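Local atomic coordinates of thioredoxin-like fold domain-containing protein (Enterococcus faecalis, PDB entry 1Z6M), a protein that is of unknown function but has a thioredoxin-like fold with a CxxC pattern, consistent with a role in thiol-disulfide exchange. Residues E33-Y41 / S75-H83; I65-K73 / V138-Q148. One frame throughout, in Å; residues are numbered along the deposited sequence. Where two conformers were deposited one is given.

Contact 1: E33-Y41 / S75-H83; sequences EFINVRCPY and SLQRGNVMH
H83 meets the loop after strand 29-35 through its ring nitrogen NE2, which accepts the backbone N-H of V37. V37 N lies 3.0 Å from H83 NE2, and the bond is fairly straight (162°). The second ring nitrogen, ND1, is bonded to D70 OD1, so both nitrogens are held and the ring's rotation is fixed. In one of its two conformers, V37 CG2 packs beside the ring, 3.5 Å from H83 CD2, and also touches M82 CB. N36 has CG anti to its backbone N (chi1 180°), which sends the amide toward helix 77-83. Its OD1 takes R38 N at 3.0 Å, an Asx turn, and lies 3.5 Å from G79 CA. Two weak bonds from N36 ND2 reach N80 OD1 at 3.0 Å and L76 O at 3.3 Å; its regular hydrogen bond goes to F69 O. N80 is itself held through ND2 by K71 O. R38 runs over G79, with CB 3.5 Å from G79 N. A bend at chi2 (-102°) carries its chain past S75 O, and NE bonds to G109 O. C39 CB rests against L76 CD2. C39 N-caps helix 40-58 and opens a CxxC pattern with C42, the position of the redox motif in thioredoxin-fold proteins.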
loop_
_atom_site.group_PDB
_atom_site.type_symbol
_atom_site.label_atom_id
_atom_site.label_comp_id
_atom_site.label_asym_id
_atom_site.label_seq_id
_atom_site.Cartn_x
_atom_site.Cartn_y
_atom_site.Cartn_z
ATOM N N GLU A 33 -4.264 2.531 3.105
ATOM C CA GLU A 33 -3.953 1.245 2.480
ATOM C C GLU A 33 -2.658 0.689 3.035
ATOM O O GLU A 33 -1.574 1.198 2.719
ATOM C CB GLU A 33 -3.826 1.397 0.951
ATOM C CG GLU A 33 -5.016 2.107 0.344
ATOM C CD GLU A 33 -4.910 2.395 -1.136
ATOM O OE1 GLU A 33 -4.349 1.584 -1.919
ATOM O OE2 GLU A 33 -5.441 3.448 -1.521
ATOM N N PHE A 34 -2.758 -0.367 3.835
ATOM C CA PHE A 34 -1.578 -1.099 4.295
ATOM C C PHE A 34 -1.305 -2.203 3.287
ATOM O O PHE A 34 -2.127 -3.102 3.095
ATOM C CB PHE A 34 -1.814 -1.716 5.682
ATOM C CG PHE A 34 -1.823 -0.720 6.806
ATOM C CD1 PHE A 34 -2.986 -0.012 7.126
ATOM C CD2 PHE A 34 -0.665 -0.475 7.547
ATOM C CE1 PHE A 34 -3.001 0.903 8.179
ATOM C CE2 PHE A 34 -0.668 0.438 8.584
ATOM C CZ PHE A 34 -1.827 1.130 8.900
ATOM N N ILE A 35 -0.157 -2.118 2.626
ATOM C CA ILE A 35 0.170 -3.059 1.571
ATOM C C ILE A 35 1.644 -3.458 1.645
ATOM O O ILE A 35 2.477 -2.767 2.247
ATOM C CB ILE A 35 -0.133 -2.514 0.144
ATOM C CG1 ILE A 35 0.702 -1.280 -0.155
ATOM C CG2 ILE A 35 -1.650 -2.255 -0.073
ATOM C CD1 ILE A 35 0.691 -0.912 -1.640
ATOM N N ASN A 36 1.960 -4.586 1.024
ATOM C CA ASN A 36 3.346 -4.950 0.769
ATOM C C ASN A 36 3.421 -5.270 -0.719
ATOM O O ASN A 36 2.595 -6.021 -1.243
ATOM C CB ASN A 36 3.764 -6.144 1.643
ATOM C CG ASN A 36 5.204 -6.569 1.408
ATOM O OD1 ASN A 36 5.549 -7.021 0.324
ATOM N ND2 ASN A 36 6.049 -6.429 2.434
ATOM N N VAL A 37 4.378 -4.673 -1.414
ATOM C CA VAL A 37 4.390 -4.741 -2.879
ATOM C C VAL A 37 4.742 -6.097 -3.451
ATOM O O VAL A 37 4.585 -6.306 -4.649
ATOM C CB VAL A 37 5.257 -3.650 -3.565
ATOM C CG1 VAL A 37 4.717 -2.271 -3.275
ATOM C CG2 VAL A 37 6.750 -3.799 -3.221
ATOM N N ARG A 38 5.202 -7.030 -2.614
ATOM C CA ARG A 38 5.403 -8.408 -3.102
ATOM C C ARG A 38 4.146 -9.261 -2.976
ATOM O O ARG A 38 4.059 -10.348 -3.530
ATOM C CB ARG A 38 6.572 -9.102 -2.397
ATOM C CG ARG A 38 7.158 -10.277 -3.210
ATOM C CD ARG A 38 6.700 -11.629 -2.717
ATOM N NE ARG A 38 7.108 -12.707 -3.623
ATOM C CZ ARG A 38 6.416 -13.083 -4.696
ATOM N NH1 ARG A 38 5.280 -12.482 -5.011
ATOM N NH2 ARG A 38 6.860 -14.069 -5.460
ATOM N N CYS A 39 3.165 -8.761 -2.239
ATOM C CA CYS A 39 2.002 -9.566 -1.950
ATOM C C CYS A 39 1.074 -9.678 -3.167
ATOM O O CYS A 39 0.669 -8.666 -3.717
ATOM C CB CYS A 39 1.270 -8.960 -0.747
ATOM S SG CYS A 39 -0.334 -9.700 -0.436
ATOM N N PRO A 40 0.689 -10.907 -3.564
ATOM C CA PRO A 40 -0.216 -11.029 -4.715
ATOM C C PRO A 40 -1.658 -10.600 -4.406
ATOM O O PRO A 40 -2.428 -10.252 -5.319
ATOM C CB PRO A 40 -0.119 -12.512 -5.069
ATOM C CG PRO A 40 0.172 -13.183 -3.759
ATOM C CD PRO A 40 1.103 -12.223 -3.042
ATOM N N TYR A 41 -2.019 -10.591 -3.128
ATOM C CA TYR A 41 -3.346 -10.124 -2.741
ATOM C C TYR A 41 -3.365 -8.597 -2.852
ATOM O O TYR A 41 -4.344 -8.014 -3.306
ATOM C CB TYR A 41 -3.704 -10.587 -1.324
ATOM C CG TYR A 41 -3.713 -12.084 -1.129
ATOM C CD1 TYR A 41 -2.522 -12.795 -0.999
ATOM C CD2 TYR A 41 -4.914 -12.787 -1.046
ATOM C CE1 TYR A 41 -2.523 -14.168 -0.795
ATOM C CE2 TYR A 41 -4.925 -14.163 -0.851
ATOM C CZ TYR A 41 -3.725 -14.844 -0.725
ATOM O OH TYR A 41 -3.700 -16.198 -0.515
ATOM N N SER A 75 8.820 -14.608 1.999
ATOM C CA SER A 75 8.510 -14.126 0.655
ATOM C C SER A 75 8.339 -12.606 0.650
ATOM O O SER A 75 8.888 -11.920 -0.218
ATOM C CB SER A 75 7.262 -14.810 0.098
ATOM O OG SER A 75 6.127 -14.474 0.864
ATOM N N LEU A 76 7.610 -12.084 1.634
ATOM C CA LEU A 76 7.311 -10.663 1.661
ATOM C C LEU A 76 8.517 -9.785 1.966
ATOM O O LEU A 76 8.497 -8.586 1.677
ATOM C CB LEU A 76 6.153 -10.355 2.611
ATOM C CG LEU A 76 4.800 -10.991 2.258
ATOM C CD1 LEU A 76 3.730 -10.473 3.213
ATOM C CD2 LEU A 76 4.408 -10.722 0.817
ATOM N N GLN A 77 9.583 -10.378 2.496
ATOM C CA GLN A 77 10.814 -9.622 2.671
ATOM C C GLN A 77 11.360 -9.062 1.351
ATOM O O GLN A 77 12.026 -8.025 1.345
ATOM C CB GLN A 77 11.871 -10.456 3.389
ATOM C CG GLN A 77 11.520 -10.742 4.847
ATOM C CD GLN A 77 12.590 -11.538 5.566
ATOM O OE1 GLN A 77 13.735 -11.579 5.132
ATOM N NE2 GLN A 77 12.220 -12.168 6.677
ATOM N N ARG A 78 11.095 -9.739 0.232
ATOM C CA ARG A 78 11.454 -9.189 -1.067
ATOM C C ARG A 78 10.741 -7.851 -1.303
ATOM O O ARG A 78 11.337 -6.897 -1.830
ATOM C CB ARG A 78 11.131 -10.178 -2.195
ATOM C CG ARG A 78 12.177 -11.309 -2.413
ATOM C CD ARG A 78 11.756 -12.664 -1.843
ATOM N NE ARG A 78 12.052 -12.851 -0.422
ATOM C CZ ARG A 78 13.234 -13.215 0.068
ATOM N NH1 ARG A 78 14.277 -13.391 -0.743
ATOM N NH2 ARG A 78 13.373 -13.379 1.378
ATOM N N GLY A 79 9.468 -7.786 -0.900
ATOM C CA GLY A 79 8.711 -6.545 -0.991
ATOM C C GLY A 79 9.316 -5.458 -0.137
ATOM O O GLY A 79 9.359 -4.298 -0.544
ATOM N N ASN A 80 9.789 -5.834 1.049
ATOM C CA ASN A 80 10.426 -4.865 1.928
ATOM C C ASN A 80 11.556 -4.119 1.224
ATOM O O ASN A 80 11.689 -2.902 1.356
ATOM C CB ASN A 80 11.002 -5.529 3.191
ATOM C CG ASN A 80 9.961 -6.253 4.035
ATOM O OD1 ASN A 80 8.768 -6.242 3.740
ATOM N ND2 ASN A 80 10.432 -6.891 5.110
ATOM N N VAL A 81 12.376 -4.859 0.478
ATOM C CA VAL A 81 13.480 -4.257 -0.249
ATOM C C VAL A 81 12.927 -3.214 -1.220
ATOM O O VAL A 81 13.397 -2.076 -1.246
ATOM C CB VAL A 81 14.300 -5.307 -1.031
ATOM C CG1 VAL A 81 15.397 -4.623 -1.850
ATOM C CG2 VAL A 81 14.905 -6.350 -0.085
HETATM N N MSE A 82 11.915 -3.593 -2.001
HETATM C CA MSE A 82 11.309 -2.676 -2.957
HETATM C C MSE A 82 10.733 -1.418 -2.320
HETATM O O MSE A 82 10.828 -0.333 -2.895
HETATM C CB MSE A 82 10.241 -3.401 -3.778
HETATM C CG MSE A 82 10.810 -4.259 -4.897
HETATM SE SE MSE A 82 11.485 -3.246 -6.297
HETATM C CE MSE A 82 12.242 -4.561 -7.312
ATOM N N HIS A 83 10.153 -1.560 -1.128
ATOM C CA HIS A 83 9.595 -0.417 -0.412
ATOM C C HIS A 83 10.623 0.673 -0.171
ATOM O O HIS A 83 10.266 1.839 -0.004
ATOM C CB HIS A 83 9.054 -0.851 0.939
ATOM C CG HIS A 83 7.846 -1.724 0.857
ATOM N ND1 HIS A 83 7.339 -2.375 1.956
ATOM C CD2 HIS A 83 7.033 -2.037 -0.179
ATOM C CE1 HIS A 83 6.257 -3.047 1.603
ATOM N NE2 HIS A 83 6.055 -2.867 0.310
#

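Contact 2: I65-K73 / V138-Q148; sequences IIKLFDKEK and VIAEANAAHIQ
F69 reaches from the end of strand 62-68 to helix 132-145, its ring lying over A142. The A142 methyl makes a CH-pi contact, with CB 3.9 Å from the centroid of the F69 ring and 30° off its normal. K71 CD lies over the centre of the opposite face, so the ring is sandwiched between the A142 methyl and the K71 chain. I139 CG1 comes to the ring edge, 4.2 Å from F69 CE1, and the two side chains cross at about a right angle. I147 O is also at the edge, 3.6 Å from F69 CE2. A chi1 of -169° swings the F69 ring away from its own backbone N and over to the helix. V138 CG1 packs on the backbone at L68 and F69, 3.6 Å from L68 O. K67 and E141 form a salt bridge beside this apolar patch. K67 is extended until a bend at chi4 (-81°) brings NZ to 2.8 Å from E141 OE1, on the syn side of the carboxylate. NZ makes a weak second bond to E141 OE2, which also accepts N15 N. N15 O and T18 O share the buried ammonium. K71 NZ lies 2.7 Å from Q148 O. This is a helix packed across a strand of the central sheet, as in the layered alpha/beta thioredoxin fold.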
loop_
_atom_site.group_PDB
_atom_site.type_symbol
_atom_site.label_atom_id
_atom_site.label_comp_id
_atom_site.label_asym_id
_atom_site.label_seq_id
_atom_site.Cartn_x
_atom_site.Cartn_y
_atom_site.Cartn_z
ATOM N N ILE A 65 -3.710 7.257 1.277
ATOM C CA ILE A 65 -2.503 7.257 2.098
ATOM C C ILE A 65 -1.989 5.824 2.118
ATOM O O ILE A 65 -2.535 4.945 2.788
ATOM C CB ILE A 65 -2.720 7.811 3.530
ATOM C CG1 ILE A 65 -3.377 9.196 3.498
ATOM C CG2 ILE A 65 -1.387 7.872 4.264
ATOM C CD1 ILE A 65 -4.914 9.165 3.579
ATOM N N ILE A 66 -0.940 5.603 1.331
ATOM C CA ILE A 66 -0.422 4.268 1.081
ATOM C C ILE A 66 0.725 3.991 2.045
ATOM O O ILE A 66 1.749 4.700 2.023
ATOM C CB ILE A 66 -0.015 4.097 -0.399
ATOM C CG1 ILE A 66 -1.243 4.286 -1.309
ATOM C CG2 ILE A 66 0.612 2.717 -0.633
ATOM C CD1 ILE A 66 -0.905 4.466 -2.785
ATOM N N LYS A 67 0.518 2.980 2.881
ATOM C CA LYS A 67 1.434 2.620 3.953
ATOM C C LYS A 67 2.139 1.334 3.580
ATOM O O LYS A 67 1.534 0.260 3.605
ATOM C CB LYS A 67 0.664 2.495 5.270
ATOM C CG LYS A 67 0.033 3.842 5.660
ATOM C CD LYS A 67 -0.810 3.752 6.909
ATOM C CE LYS A 67 -1.539 5.061 7.197
ATOM N NZ LYS A 67 -0.684 6.093 7.891
ATOM N N LEU A 68 3.412 1.462 3.220
ATOM C CA LEU A 68 4.201 0.310 2.769
ATOM C C LEU A 68 4.721 -0.419 3.995
ATOM O O LEU A 68 5.605 0.069 4.703
ATOM C CB LEU A 68 5.314 0.755 1.819
ATOM C CG LEU A 68 4.798 1.460 0.556
ATOM C CD1 LEU A 68 5.972 1.847 -0.319
ATOM C CD2 LEU A 68 3.816 0.616 -0.234
ATOM N N PHE A 69 4.101 -1.569 4.250
ATOM C CA PHE A 69 4.265 -2.333 5.484
ATOM C C PHE A 69 5.334 -3.399 5.238
ATOM O O PHE A 69 5.086 -4.405 4.543
ATOM C CB PHE A 69 2.892 -2.958 5.790
ATOM C CG PHE A 69 2.727 -3.594 7.159
ATOM C CD1 PHE A 69 3.759 -3.687 8.091
ATOM C CD2 PHE A 69 1.489 -4.153 7.483
ATOM C CE1 PHE A 69 3.532 -4.315 9.331
ATOM C CE2 PHE A 69 1.271 -4.766 8.701
ATOM C CZ PHE A 69 2.296 -4.856 9.627
ATOM N N ASP A 70 6.540 -3.172 5.778
ATOM C CA ASP A 70 7.585 -4.223 5.718
ATOM C C ASP A 70 7.173 -5.371 6.629
ATOM O O ASP A 70 6.805 -5.146 7.791
ATOM C CB ASP A 70 9.008 -3.771 6.105
ATOM C CG ASP A 70 9.564 -2.655 5.214
ATOM O OD1 ASP A 70 8.875 -2.146 4.279
ATOM O OD2 ASP A 70 10.754 -2.310 5.439
ATOM N N LYS A 71 7.259 -6.597 6.116
ATOM C CA LYS A 71 6.713 -7.755 6.812
ATOM C C LYS A 71 7.784 -8.798 7.039
ATOM O O LYS A 71 8.808 -8.798 6.365
ATOM C CB LYS A 71 5.572 -8.371 5.995
ATOM C CG LYS A 71 4.329 -7.506 5.855
ATOM C CD LYS A 71 3.579 -7.319 7.169
ATOM C CE LYS A 71 2.903 -8.584 7.650
ATOM N NZ LYS A 71 2.603 -8.465 9.096
ATOM N N GLU A 72 7.512 -9.717 7.965
ATOM C CA GLU A 72 8.467 -10.729 8.410
ATOM C C GLU A 72 8.506 -11.975 7.529
ATOM O O GLU A 72 9.553 -12.635 7.418
ATOM C CB GLU A 72 8.155 -11.141 9.854
ATOM C CG GLU A 72 8.370 -10.023 10.863
ATOM C CD GLU A 72 9.838 -9.692 11.065
ATOM O OE1 GLU A 72 10.552 -10.501 11.690
ATOM O OE2 GLU A 72 10.279 -8.621 10.609
ATOM N N LYS A 73 7.362 -12.328 6.947
ATOM C CA LYS A 73 7.252 -13.559 6.160
ATOM C C LYS A 73 8.316 -13.567 5.070
ATOM O O LYS A 73 8.530 -12.556 4.397
ATOM C CB LYS A 73 5.848 -13.692 5.553
ATOM C CG LYS A 73 5.680 -14.916 4.674
ATOM C CD LYS A 73 4.246 -15.105 4.237
ATOM C CE LYS A 73 4.149 -15.557 2.792
ATOM N NZ LYS A 73 4.676 -16.935 2.565
ATOM N N VAL A 138 5.209 2.934 10.082
ATOM C CA VAL A 138 4.153 2.081 9.528
ATOM C C VAL A 138 3.993 0.797 10.341
ATOM O O VAL A 138 2.877 0.378 10.641
ATOM C CB VAL A 138 4.398 1.776 8.045
ATOM C CG1 VAL A 138 3.428 0.731 7.543
ATOM C CG2 VAL A 138 4.260 3.053 7.229
ATOM N N ILE A 139 5.106 0.163 10.697
ATOM C CA ILE A 139 5.025 -1.043 11.520
ATOM C C ILE A 139 4.353 -0.746 12.876
ATOM O O ILE A 139 3.484 -1.499 13.330
ATOM C CB ILE A 139 6.415 -1.658 11.729
ATOM C CG1 ILE A 139 6.945 -2.209 10.403
ATOM C CG2 ILE A 139 6.386 -2.736 12.820
ATOM C CD1 ILE A 139 8.422 -2.502 10.413
ATOM N N ALA A 140 4.745 0.364 13.504
ATOM C CA ALA A 140 4.186 0.766 14.797
ATOM C C ALA A 140 2.698 1.084 14.697
ATOM O O ALA A 140 1.928 0.732 15.579
ATOM C CB ALA A 140 4.951 1.964 15.346
ATOM N N GLU A 141 2.293 1.735 13.608
ATOM C CA GLU A 141 0.889 2.081 13.381
ATOM C C GLU A 141 0.054 0.821 13.162
ATOM O O GLU A 141 -1.010 0.663 13.758
ATOM C CB GLU A 141 0.777 3.032 12.191
ATOM C CG GLU A 141 -0.619 3.519 11.914
ATOM C CD GLU A 141 -0.729 4.379 10.667
ATOM O OE1 GLU A 141 0.310 4.860 10.148
ATOM O OE2 GLU A 141 -1.872 4.611 10.221
ATOM N N ALA A 142 0.541 -0.084 12.316
ATOM C CA ALA A 142 -0.145 -1.360 12.108
ATOM C C ALA A 142 -0.298 -2.078 13.446
ATOM O O ALA A 142 -1.356 -2.641 13.756
ATOM C CB ALA A 142 0.614 -2.221 11.109
ATOM N N ASN A 143 0.751 -2.042 14.263
ATOM C CA ASN A 143 0.680 -2.698 15.553
ATOM C C ASN A 143 -0.372 -2.071 16.465
ATOM O O ASN A 143 -1.153 -2.773 17.108
ATOM C CB ASN A 143 2.041 -2.694 16.243
ATOM C CG ASN A 143 1.994 -3.397 17.568
ATOM O OD1 ASN A 143 1.808 -4.607 17.623
ATOM N ND2 ASN A 143 2.137 -2.640 18.646
ATOM N N ALA A 144 -0.397 -0.746 16.513
ATOM C CA ALA A 144 -1.378 -0.015 17.323
ATOM C C ALA A 144 -2.803 -0.359 16.929
ATOM O O ALA A 144 -3.686 -0.459 17.776
ATOM C CB ALA A 144 -1.150 1.501 17.220
ATOM N N ALA A 145 -3.018 -0.542 15.629
ATOM C CA ALA A 145 -4.344 -0.803 15.086
ATOM C C ALA A 145 -4.657 -2.298 15.006
ATOM O O ALA A 145 -5.750 -2.681 14.592
ATOM C CB ALA A 145 -4.467 -0.150 13.707
ATOM N N HIS A 146 -3.700 -3.139 15.409
ATOM C CA HIS A 146 -3.881 -4.607 15.395
ATOM C C HIS A 146 -4.064 -5.134 13.982
ATOM O O HIS A 146 -4.837 -6.054 13.752
ATOM C CB HIS A 146 -5.030 -5.060 16.317
ATOM C CG HIS A 146 -5.115 -4.266 17.581
ATOM N ND1 HIS A 146 -4.084 -4.216 18.491
ATOM C CD2 HIS A 146 -6.085 -3.453 18.065
ATOM C CE1 HIS A 146 -4.416 -3.416 19.490
ATOM N NE2 HIS A 146 -5.625 -2.938 19.254
ATOM N N ILE A 147 -3.347 -4.511 13.048
ATOM C CA ILE A 147 -3.352 -4.893 11.638
ATOM C C ILE A 147 -2.131 -5.765 11.382
ATOM O O ILE A 147 -0.993 -5.282 11.409
ATOM C CB ILE A 147 -3.302 -3.633 10.748
ATOM C CG1 ILE A 147 -4.596 -2.830 10.905
ATOM C CG2 ILE A 147 -3.068 -3.995 9.273
ATOM C CD1 ILE A 147 -4.552 -1.455 10.240
ATOM N N GLN A 148 -2.360 -7.052 11.157
ATOM C CA GLN A 148 -1.265 -7.983 10.904
ATOM C C GLN A 148 -1.121 -8.356 9.445
ATOM O O GLN A 148 -0.068 -8.811 9.028
ATOM C CB GLN A 148 -1.502 -9.288 11.657
ATOM C CG GLN A 148 -1.475 -9.199 13.161
ATOM C CD GLN A 148 -1.984 -10.484 13.781
ATOM O OE1 GLN A 148 -3.015 -10.498 14.451
ATOM N NE2 GLN A 148 -1.288 -11.580 13.518
#

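Contacts 1 and 2 have centres about 11 Å apart and join directly. Their strands, 29-35 and 62-68, are parallel neighbours in the sheet, with E33 O 2.8 Å from K67 N. Beyond the strands, the loop 69-73 of contact 2 runs beside helix 77-83 of contact 1. There D70 OD1 lies 2.8 Å from H83 ND1, while D70 OD2 bonds to H84. D70 thus bridges H83 and H84 and ties the loop of contact 2 to the helix of contact 1. N80 and K71 make a second such tie. Contact 1 holds C39 of the unconfirmed CxxC pattern; the K71 side chain of contact 2 lies near that pattern without touching it. A redox role is inferred from the fold.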